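Local coordinates for protein galactose mutarotase related enzyme (Lactobacillus acidophilus, PDB 3DCD) that probably binds a carbohydrate and may act as an isomerase of the aldose 1-epimerase (galactose mutarotase) type, at residues 79-84 against 111-116; 100-103 against 107-110; 138-143 against 281-286. All coordinates share one frame; numbering follows the deposited sequence.

Contact 1. Residues 79-84 against 111-116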
# COMPACT_ATOMS: atom_id res chain seq x y z
N ALA A 79 14.88 2.31 -2.91
CA ALA A 79 15.45 3.00 -4.07
C ALA A 79 15.25 4.49 -3.97
O ALA A 79 14.27 4.94 -3.41
CB ALA A 79 14.83 2.48 -5.38
N ASP A 80 16.18 5.26 -4.53
CA ASP A 80 16.02 6.70 -4.57
C ASP A 80 15.47 7.06 -5.94
O ASP A 80 16.06 6.68 -6.96
CB ASP A 80 17.36 7.38 -4.31
CG ASP A 80 17.88 7.09 -2.93
OD1 ASP A 80 17.11 7.25 -1.96
OD2 ASP A 80 19.05 6.67 -2.81
N PHE A 81 14.33 7.75 -5.94
CA PHE A 81 13.63 8.18 -7.14
C PHE A 81 14.08 9.59 -7.51
O PHE A 81 14.47 10.36 -6.64
CB PHE A 81 12.13 8.26 -6.86
CG PHE A 81 11.44 6.91 -6.78
CD1 PHE A 81 11.74 6.01 -5.77
CD2 PHE A 81 10.43 6.60 -7.68
CE1 PHE A 81 11.09 4.78 -5.68
CE2 PHE A 81 9.75 5.37 -7.60
CZ PHE A 81 10.08 4.46 -6.59
N GLU A 82 13.98 9.91 -8.79
CA GLU A 82 14.13 11.28 -9.28
C GLU A 82 12.81 12.04 -9.15
O GLU A 82 11.73 11.44 -9.28
CB GLU A 82 14.58 11.30 -10.74
CG GLU A 82 15.95 10.62 -11.05
CD GLU A 82 17.11 11.13 -10.19
OE1 GLU A 82 17.44 12.34 -10.25
OE2 GLU A 82 17.73 10.30 -9.48
N VAL A 83 12.88 13.34 -8.90
CA VAL A 83 11.68 14.18 -8.92
C VAL A 83 11.51 14.73 -10.34
O VAL A 83 12.25 15.62 -10.78
CB VAL A 83 11.71 15.32 -7.86
CG1 VAL A 83 10.45 16.21 -8.00
CG2 VAL A 83 11.81 14.75 -6.46
N GLU A 84 10.53 14.17 -11.04
CA GLU A 84 10.30 14.51 -12.44
C GLU A 84 9.52 15.81 -12.63
O GLU A 84 9.77 16.57 -13.58
CB GLU A 84 9.56 13.36 -13.15
CG GLU A 84 9.47 13.59 -14.66
CD GLU A 84 8.86 12.43 -15.41
OE1 GLU A 84 7.79 11.94 -15.00
OE2 GLU A 84 9.46 12.02 -16.42
N PHE A 111 9.16 3.55 -13.78
CA PHE A 111 8.14 3.45 -12.73
C PHE A 111 7.91 4.82 -12.11
O PHE A 111 8.84 5.39 -11.52
CB PHE A 111 8.58 2.47 -11.64
CG PHE A 111 7.59 2.32 -10.48
CD1 PHE A 111 6.22 2.30 -10.72
CD2 PHE A 111 8.05 2.15 -9.17
CE1 PHE A 111 5.28 2.15 -9.65
CE2 PHE A 111 7.15 1.98 -8.10
CZ PHE A 111 5.76 1.97 -8.34
N ARG A 112 6.69 5.34 -12.24
CA ARG A 112 6.36 6.66 -11.73
C ARG A 112 5.33 6.56 -10.61
O ARG A 112 4.33 5.85 -10.74
CB ARG A 112 5.82 7.55 -12.86
CG ARG A 112 6.91 8.10 -13.78
CD ARG A 112 6.28 8.86 -14.96
NE ARG A 112 7.30 9.42 -15.83
CZ ARG A 112 7.88 8.75 -16.82
NH1 ARG A 112 7.54 7.49 -17.08
NH2 ARG A 112 8.81 9.33 -17.55
N VAL A 113 5.60 7.25 -9.51
CA VAL A 113 4.65 7.40 -8.41
C VAL A 113 4.29 8.88 -8.33
O VAL A 113 5.14 9.74 -8.04
CB VAL A 113 5.22 6.88 -7.04
CG1 VAL A 113 4.17 7.02 -5.95
CG2 VAL A 113 5.64 5.41 -7.17
N ASN A 114 3.03 9.16 -8.62
CA ASN A 114 2.53 10.51 -8.60
C ASN A 114 1.61 10.68 -7.41
O ASN A 114 0.75 9.84 -7.17
CB ASN A 114 1.76 10.84 -9.87
CG ASN A 114 0.98 12.16 -9.76
OD1 ASN A 114 1.55 13.24 -9.85
ND2 ASN A 114 -0.31 12.06 -9.56
N TYR A 115 1.81 11.78 -6.68
CA TYR A 115 0.94 12.16 -5.59
C TYR A 115 0.34 13.50 -5.93
O TYR A 115 1.05 14.42 -6.34
CB TYR A 115 1.74 12.31 -4.29
CG TYR A 115 2.32 11.03 -3.78
CD1 TYR A 115 3.66 10.71 -4.01
CD2 TYR A 115 1.54 10.14 -3.05
CE1 TYR A 115 4.20 9.53 -3.52
CE2 TYR A 115 2.06 8.94 -2.56
CZ TYR A 115 3.39 8.64 -2.79
OH TYR A 115 3.91 7.47 -2.32
N ASN A 116 -0.97 13.63 -5.76
CA ASN A 116 -1.60 14.91 -5.99
C ASN A 116 -2.78 15.16 -5.06
O ASN A 116 -3.44 14.22 -4.61
CB ASN A 116 -1.94 15.10 -7.47
CG ASN A 116 -3.12 14.30 -7.90
OD1 ASN A 116 -4.27 14.66 -7.61
ND2 ASN A 116 -2.86 13.20 -8.61

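Contact 2. Residues 100-103 against 107-110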
# COMPACT_ATOMS: atom_id res chain seq x y z
N GLU A 100 21.93 -2.33 -10.67
CA GLU A 100 21.53 -3.07 -9.48
C GLU A 100 20.14 -3.71 -9.58
O GLU A 100 19.97 -4.88 -9.22
CB GLU A 100 21.59 -2.18 -8.23
CG GLU A 100 22.99 -1.88 -7.76
CD GLU A 100 23.82 -3.15 -7.59
OE1 GLU A 100 23.43 -4.00 -6.77
OE2 GLU A 100 24.84 -3.30 -8.30
N THR A 101 19.14 -2.96 -10.04
CA THR A 101 17.81 -3.56 -10.16
C THR A 101 17.81 -4.70 -11.17
O THR A 101 17.12 -5.71 -10.98
CB THR A 101 16.71 -2.55 -10.55
OG1 THR A 101 16.93 -2.10 -11.89
CG2 THR A 101 16.68 -1.37 -9.57
N ARG A 102 18.59 -4.54 -12.24
CA ARG A 102 18.64 -5.55 -13.31
C ARG A 102 19.21 -6.89 -12.83
O ARG A 102 18.89 -7.94 -13.40
CB ARG A 102 19.36 -5.01 -14.55
CG ARG A 102 18.49 -4.03 -15.35
CD ARG A 102 19.07 -3.70 -16.73
NE ARG A 102 20.43 -3.17 -16.65
CZ ARG A 102 20.74 -1.89 -16.49
NH1 ARG A 102 19.78 -0.98 -16.39
NH2 ARG A 102 22.00 -1.50 -16.42
N LYS A 103 20.01 -6.85 -11.76
CA LYS A 103 20.59 -8.05 -11.14
C LYS A 103 19.55 -8.96 -10.48
O LYS A 103 19.73 -10.18 -10.41
CB LYS A 103 21.62 -7.65 -10.09
CG LYS A 103 22.94 -7.12 -10.64
CD LYS A 103 23.83 -6.73 -9.47
CE LYS A 103 25.20 -6.28 -9.90
NZ LYS A 103 25.92 -5.74 -8.72
N PHE A 107 14.41 -6.74 -16.14
CA PHE A 107 13.54 -5.91 -16.96
C PHE A 107 13.96 -4.46 -16.93
O PHE A 107 14.49 -3.96 -15.92
CB PHE A 107 12.08 -6.03 -16.50
CG PHE A 107 11.53 -7.42 -16.65
CD1 PHE A 107 11.13 -7.88 -17.90
CD2 PHE A 107 11.45 -8.27 -15.55
CE1 PHE A 107 10.63 -9.17 -18.04
CE2 PHE A 107 10.95 -9.56 -15.69
CZ PHE A 107 10.52 -10.00 -16.93
N LYS A 108 13.73 -3.79 -18.05
CA LYS A 108 13.92 -2.35 -18.15
C LYS A 108 12.55 -1.70 -18.02
O LYS A 108 11.58 -2.20 -18.58
CB LYS A 108 14.57 -2.00 -19.48
CG LYS A 108 15.94 -2.64 -19.69
CD LYS A 108 16.60 -2.18 -21.00
CE LYS A 108 17.02 -0.70 -20.98
NZ LYS A 108 17.93 -0.31 -19.85
N PHE A 109 12.47 -0.60 -17.28
CA PHE A 109 11.17 0.02 -17.01
C PHE A 109 11.32 1.49 -16.67
O PHE A 109 12.42 1.97 -16.36
CB PHE A 109 10.48 -0.70 -15.83
CG PHE A 109 11.28 -0.66 -14.54
CD1 PHE A 109 12.15 -1.70 -14.22
CD2 PHE A 109 11.19 0.43 -13.68
CE1 PHE A 109 12.91 -1.65 -13.05
CE2 PHE A 109 11.95 0.49 -12.51
CZ PHE A 109 12.81 -0.55 -12.20
N GLU A 110 10.19 2.20 -16.71
CA GLU A 110 10.03 3.49 -16.06
C GLU A 110 8.88 3.33 -15.07
O GLU A 110 7.77 3.00 -15.47
CB GLU A 110 9.71 4.59 -17.08
CG GLU A 110 10.84 4.90 -18.06
CD GLU A 110 10.49 6.01 -19.06
OE1 GLU A 110 9.31 6.43 -19.13
OE2 GLU A 110 11.39 6.45 -19.78
O HOH W 1 15.50 -3.94 -13.38

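Contact 3. Residues 138-143 against 281-286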
# COMPACT_ATOMS: atom_id res chain seq x y z
N PHE A 138 5.17 -7.94 -13.35
CA PHE A 138 5.32 -7.18 -12.10
C PHE A 138 4.05 -7.11 -11.25
O PHE A 138 2.90 -7.23 -11.76
CB PHE A 138 5.78 -5.73 -12.38
CG PHE A 138 4.71 -4.88 -12.97
CD1 PHE A 138 4.44 -4.94 -14.35
CD2 PHE A 138 3.93 -4.05 -12.17
CE1 PHE A 138 3.42 -4.18 -14.90
CE2 PHE A 138 2.92 -3.29 -12.72
CZ PHE A 138 2.66 -3.35 -14.08
N GLY A 139 4.26 -6.90 -9.95
CA GLY A 139 3.20 -6.53 -9.02
C GLY A 139 3.51 -5.13 -8.50
O GLY A 139 4.67 -4.73 -8.46
N VAL A 140 2.48 -4.38 -8.15
CA VAL A 140 2.63 -3.04 -7.56
C VAL A 140 1.52 -2.85 -6.51
O VAL A 140 0.44 -3.40 -6.64
CB VAL A 140 2.66 -1.91 -8.64
CG1 VAL A 140 1.32 -1.78 -9.39
CG2 VAL A 140 3.08 -0.57 -8.01
N GLY A 141 1.82 -2.09 -5.45
CA GLY A 141 0.87 -1.91 -4.36
C GLY A 141 1.27 -0.74 -3.47
O GLY A 141 2.43 -0.31 -3.47
N GLY A 142 0.30 -0.20 -2.75
CA GLY A 142 0.54 0.80 -1.70
C GLY A 142 0.50 0.14 -0.33
O GLY A 142 0.03 -1.00 -0.19
N HIS A 143 1.00 0.84 0.68
CA HIS A 143 1.16 0.27 2.03
C HIS A 143 1.12 1.40 3.09
O HIS A 143 1.91 1.38 4.03
CB HIS A 143 2.50 -0.49 2.04
CG HIS A 143 2.68 -1.50 3.15
ND1 HIS A 143 2.53 -1.20 4.48
CD2 HIS A 143 3.10 -2.79 3.11
CE1 HIS A 143 2.79 -2.27 5.21
NE2 HIS A 143 3.17 -3.25 4.40
N LYS A 281 4.46 -0.62 -23.65
CA LYS A 281 3.14 -0.26 -23.10
C LYS A 281 3.19 0.33 -21.69
O LYS A 281 4.19 0.20 -20.98
CB LYS A 281 2.21 -1.46 -23.09
CG LYS A 281 2.00 -2.13 -24.44
CD LYS A 281 1.22 -1.27 -25.40
CE LYS A 281 0.96 -2.03 -26.71
NZ LYS A 281 -0.15 -3.01 -26.56
N GLU A 282 2.09 0.98 -21.31
CA GLU A 282 1.94 1.57 -19.98
C GLU A 282 0.78 0.92 -19.21
O GLU A 282 -0.30 0.69 -19.76
CB GLU A 282 1.77 3.11 -20.06
CG GLU A 282 1.60 3.82 -18.69
CD GLU A 282 1.56 5.35 -18.77
OE1 GLU A 282 1.63 5.91 -19.90
OE2 GLU A 282 1.48 6.00 -17.71
N PHE A 283 1.06 0.59 -17.95
CA PHE A 283 0.08 0.17 -16.97
C PHE A 283 -0.15 1.33 -16.01
O PHE A 283 0.80 1.98 -15.58
CB PHE A 283 0.63 -1.04 -16.21
CG PHE A 283 -0.21 -1.47 -15.02
CD1 PHE A 283 0.05 -0.96 -13.75
CD2 PHE A 283 -1.23 -2.39 -15.18
CE1 PHE A 283 -0.71 -1.37 -12.64
CE2 PHE A 283 -1.99 -2.81 -14.08
CZ PHE A 283 -1.72 -2.30 -12.81
N GLN A 284 -1.41 1.61 -15.69
CA GLN A 284 -1.72 2.64 -14.71
C GLN A 284 -2.65 2.09 -13.66
O GLN A 284 -3.62 1.39 -13.98
CB GLN A 284 -2.32 3.89 -15.37
CG GLN A 284 -1.29 4.80 -15.99
CD GLN A 284 -1.89 6.09 -16.53
OE1 GLN A 284 -3.00 6.09 -17.07
NE2 GLN A 284 -1.15 7.20 -16.40
N ALA A 285 -2.33 2.37 -12.40
CA ALA A 285 -3.18 2.02 -11.28
C ALA A 285 -2.99 3.08 -10.20
O ALA A 285 -2.17 4.00 -10.35
CB ALA A 285 -2.80 0.66 -10.75
N GLY A 286 -3.74 2.96 -9.12
CA GLY A 286 -3.57 3.88 -8.01
C GLY A 286 -4.77 3.87 -7.11
O GLY A 286 -5.76 3.14 -7.36

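Contact 1. Residues 79-84 against 111-116
Glu84 and Arg112 meet in a side-on, two-pronged salt bridge. Arg112 NE donates to Glu84 OE1 at 2.7 Å and Arg112 NH2 donates to Glu84 OE2 at 3.0 Å, each with an N-H...O angle of 163°. Carboxylate and guanidinium lie nearly coplanar, and both oxygens are approached from the syn side. NE comes to OE1 about 20° out of the carboxylate plane, although both oxygens lie close to the guanidinium plane. The glutamate reaches the arginine because its CG stands anti to the backbone N (chi1 -172°) and the chain runs on extended; Arg112, likewise extended as far as NE, comes to meet it. Arg112 NH1 is left for a second carboxylate, that of Glu110, so two anions fix the rotation of the guanidinium. Strand 90-96 lies between strands 82-87 and 109-118 in the large antiparallel sheet of this mutarotase-type beta-sandwich, and the salt bridge thus reaches across a whole strand. On the buried side Phe81, from the loop leading into strand 82-87, sends the far edge of its ring to Phe111: CE2 of Phe81 is 4.0 Å from Phe111 CD2, which lies near the plane of the Phe81 ring. Phe81 CE2 also touches Val113 CG2 at 4.1 Å, while Phe93, Leu95 and Ala19 pack against the Phe81 side chain as well.

Contact 2. Residues 100-103 against 107-110
Arg102 and Phe107 bring the two backbones closest, with their CA atoms 6.3 Å apart. Residues 100-103 form a weakly bonded turn of the short helix 99-104, in which Lys103 N donates to Glu100 O at 3.2 Å; residues 107-110 run from a loop into strand 109-118. The chain doubles back within a few residues, with no direct hydrogen bond between the two segments. A water bridges them instead: Thr101 OG1 donates to it at 2.8 Å, and the water in turn donates to Phe107 O at 2.7 Å, so that a buried hydroxyl and the carbonyl at the strand approach are tied together. Thr101 OG1 also comes within 4.2 Å of Phe109 CE1, at a slant to the ring. Beside the bridged carbonyl, Arg102 CG passes Phe107 O at 4.0 Å. The arginine then bends at chi3 (-56°), and Lys108 curls at both of its last two torsions, which places Arg102 NH1 4.0 Å from Lys108 NZ. Both cations converge on one carboxylate oxygen, Asp97 OD1, each forming a salt bridge with it, while OD2 of the same aspartate accepts the backbone N-H of Phe109. On another side of the helical turn Lys103 NZ binds Glu100 OE2 at 2.7 Å, a salt bridge within the turn. Phe107 leaves the backbone pointing away from the helix; its ring meets those of Tyr105 and Tyr63. Two positive groups can thus stand close together because both bind the same oxygen of Asp97, whose negative charge probably offsets their mutual repulsion in part; polar ties through a water and a shared carboxylate take the place of direct bonds between the helix and the approach to the strand.

Contact 3. Residues 138-143 against 281-286
Phe138 drives the edge of its ring into one face of Phe283 in a T-shaped stack, with the centroids 5.2 Å apart and the planes at 80°. The tip atom does most of the touching: Phe138 CZ sits 3.6 Å from Phe283 CD1, over the CG side of the ring. Phe283 is turned to receive it, its CG anti to the backbone N (chi1 172°), which carries the ring out of strand 282-292 towards strand 136-147 of the other sheet. At the far part of the same ring, Val140 CG1 approaches Phe283 CE1 at 3.9 Å, on a slant. Leu277 and Asn275 also touch both phenylalanines. Between the two segments the packing slackens beyond this cluster: Ala285, although buried against Trp256, keeps its methyl clear of residues 138-143, whereas Gln284 points away and, like Glu282, is exposed to solvent. With an alanine in place of Phe283, the edge of Phe138 would probably lose the face it leans on and a gap would open beside Val140. With no hydrogen bond joining these two segments, their cohesion rests on dispersion and the weak electrostatics of an aromatic edge against a pi face.

Overall arrangement
Contacts 1 and 2 share strand 109-118, where segments 107-110 and 111-116 follow one another directly, and contact 2 lies inside the chain loop that contact 1 closes; their centres are 16 Å apart. Contact 3 follows later in the chain, its centre 13 Å from that of contact 1, which it touches where Phe111 CZ packs on Val140 CG2 at 3.7 Å. Contacts 2 and 3 do not touch, their nearest atoms being about 6 Å apart. Phe50 links all three, meeting Phe111, Phe109 and Phe138. His143, at the end of segment 138-143, takes no part in contact 3; beside His73 and Trp42 it probably lies near the sugar site, as family relatives would suggest.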